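Local coordinates for Fe(2+) transporter FeoB (PDB 2WJI), which binds GTP and GDP through this cytosolic G domain and probably serves as a GTP-driven transporter of ferrous iron across the cell membrane, at residues A[6-11]-A[86-91]. Numbering follows the deposited sequence.
Sequences IALIGN and VNIVDA
Leu8 pairs with Val86 and Ile9 with Asn87 in parallel register, the strand segments 6-9 and 86-90 running 4.9 Å apart at closest approach with 23° between their directions. Val86 N donates to Ala7 O at 2.8 Å, Ile9 N reaches back to Val86 O, and Ile88 N takes Ile9 O, the alternating ladder of a parallel pair.

On the sheet face that carries Leu8 and Val86, these two side chains lie alongside each other and point the same way, Leu8 CD2 resting 3.8 Å from Val86 CB. The two methyls of Val86 divide the work: CG1, anti to the backbone N (chi1 178°), continues along Leu8 CD2, while CG2 lies beside that N, opposite the carbonyl carbon, and meets Ile6 CG2 at 3.6 Å. Further along the same face, Ile88 brings the end of its chain, CD1, back against Leu8 CB at 4.0 Å.

These are central strands of the G-domain sheet, with strand 50-56 bonded to the far edge of 3-9 and strand 111-116 beyond 84-90. Strand 3-9 runs directly into the P-loop, whose Gly10 and Asn11 belong to the GTP-binding site.

The reverse face carries Ile9 and Asn87 and is packed by helix 94-106, where Leu104 touches both side chains. Asn87 also packs on Leu111 and Leu113 of strand 111-116. Past the last direct bond the chains separate: Gly10 CA still lies 3.6 Å from Ile88 O in a CA-H...O contact, and a water accepts from Asn11 N at 2.7 Å and lies within hydrogen-bonding distance of Ile88 O, to which it can donate, bridging strand 84-90 to the start of the P-loop.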
loop_
_atom_site.group_PDB
_atom_site.type_symbol
_atom_site.label_atom_id
_atom_site.label_comp_id
_atom_site.label_asym_id
_atom_site.label_seq_id
_atom_site.Cartn_x
_atom_site.Cartn_y
_atom_site.Cartn_z
ATOM N N ILE A 6 2.031 -5.872 8.452
ATOM C CA ILE A 6 1.979 -5.136 7.192
ATOM C C ILE A 6 1.396 -3.745 7.414
ATOM O O ILE A 6 0.395 -3.601 8.119
ATOM C CB ILE A 6 1.088 -5.909 6.166
ATOM C CG1 ILE A 6 1.439 -7.400 6.172
ATOM C CG2 ILE A 6 1.209 -5.324 4.777
ATOM C CD1 ILE A 6 2.697 -7.734 5.406
ATOM N N ALA A 7 2.018 -2.720 6.825
ATOM C CA ALA A 7 1.492 -1.359 6.884
ATOM C C ALA A 7 1.144 -0.858 5.491
ATOM O O ALA A 7 1.912 -1.069 4.554
ATOM C CB ALA A 7 2.510 -0.414 7.530
ATOM N N LEU A 8 -0.009 -0.200 5.370
ATOM C CA LEU A 8 -0.406 0.484 4.144
ATOM C C LEU A 8 -0.022 1.957 4.275
ATOM O O LEU A 8 -0.305 2.595 5.296
ATOM C CB LEU A 8 -1.917 0.373 3.930
ATOM C CG LEU A 8 -2.519 -1.033 4.062
ATOM C CD1 LEU A 8 -4.029 -1.016 3.828
ATOM C CD2 LEU A 8 -1.831 -2.011 3.115
ATOM N N ILE A 9 0.625 2.498 3.255
ATOM C CA ILE A 9 1.007 3.906 3.305
ATOM C C ILE A 9 0.925 4.481 1.914
ATOM O O ILE A 9 1.140 3.767 0.930
ATOM C CB ILE A 9 2.424 4.104 3.891
ATOM C CG1 ILE A 9 2.635 5.570 4.315
ATOM C CG2 ILE A 9 3.490 3.665 2.895
ATOM C CD1 ILE A 9 3.951 5.816 5.023
ATOM N N GLY A 10 0.561 5.759 1.827
ATOM C CA GLY A 10 0.408 6.429 0.548
ATOM C C GLY A 10 -0.216 7.820 0.663
ATOM O O GLY A 10 -0.736 8.197 1.712
ATOM N N ASN A 11 -0.168 8.572 -0.426
ATOM C CA ASN A 11 -0.787 9.904 -0.504
ATOM C C ASN A 11 -2.266 9.916 -0.115
ATOM O O ASN A 11 -2.968 8.915 -0.270
ATOM C CB ASN A 11 -0.665 10.451 -1.930
ATOM C CG ASN A 11 0.762 10.770 -2.320
ATOM O OD1 ASN A 11 1.685 10.665 -1.507
ATOM N ND2 ASN A 11 0.954 11.155 -3.576
ATOM N N VAL A 86 3.411 -1.687 2.301
ATOM C CA VAL A 86 2.704 -1.696 1.033
ATOM C C VAL A 86 2.431 -0.245 0.637
ATOM O O VAL A 86 1.549 0.416 1.194
ATOM C CB VAL A 86 1.382 -2.505 1.101
ATOM C CG1 VAL A 86 0.653 -2.439 -0.219
ATOM C CG2 VAL A 86 1.649 -3.963 1.459
ATOM N N ASN A 87 3.212 0.257 -0.311
ATOM C CA ASN A 87 3.089 1.645 -0.734
ATOM C C ASN A 87 2.031 1.727 -1.828
ATOM O O ASN A 87 2.235 1.258 -2.961
ATOM C CB ASN A 87 4.449 2.180 -1.199
ATOM C CG ASN A 87 4.401 3.635 -1.653
ATOM O OD1 ASN A 87 3.526 4.419 -1.257
ATOM N ND2 ASN A 87 5.364 4.003 -2.490
ATOM N N ILE A 88 0.882 2.291 -1.469
ATOM C CA ILE A 88 -0.228 2.405 -2.411
ATOM C C ILE A 88 -0.083 3.698 -3.187
ATOM O O ILE A 88 0.055 4.774 -2.598
ATOM C CB ILE A 88 -1.586 2.362 -1.695
ATOM C CG1 ILE A 88 -1.748 1.006 -0.996
ATOM C CG2 ILE A 88 -2.721 2.616 -2.694
ATOM C CD1 ILE A 88 -2.763 0.996 0.122
ATOM N N VAL A 89 -0.091 3.582 -4.508
ATOM C CA VAL A 89 0.104 4.725 -5.385
ATOM C C VAL A 89 -1.024 4.832 -6.415
ATOM O O VAL A 89 -1.589 3.822 -6.844
ATOM C CB VAL A 89 1.473 4.643 -6.099
ATOM C CG1 VAL A 89 2.587 4.399 -5.083
ATOM C CG2 VAL A 89 1.467 3.555 -7.139
ATOM N N ASP A 90 -1.355 6.065 -6.791
ATOM C CA ASP A 90 -2.407 6.323 -7.769
ATOM C C ASP A 90 -1.799 6.256 -9.161
ATOM O O ASP A 90 -0.896 7.025 -9.483
ATOM C CB ASP A 90 -3.030 7.701 -7.507
ATOM C CG ASP A 90 -4.194 8.029 -8.451
ATOM O OD1 ASP A 90 -4.424 7.298 -9.442
ATOM O OD2 ASP A 90 -4.881 9.046 -8.195
ATOM N N ALA A 91 -2.287 5.323 -9.979
ATOM C CA ALA A 91 -1.774 5.147 -11.338
ATOM C C ALA A 91 -1.913 6.410 -12.181
ATOM O O ALA A 91 -1.179 6.586 -13.150
ATOM C CB ALA A 91 -2.466 3.989 -12.029
HETATM O O HOH W 1 0.835 7.434 -2.687
#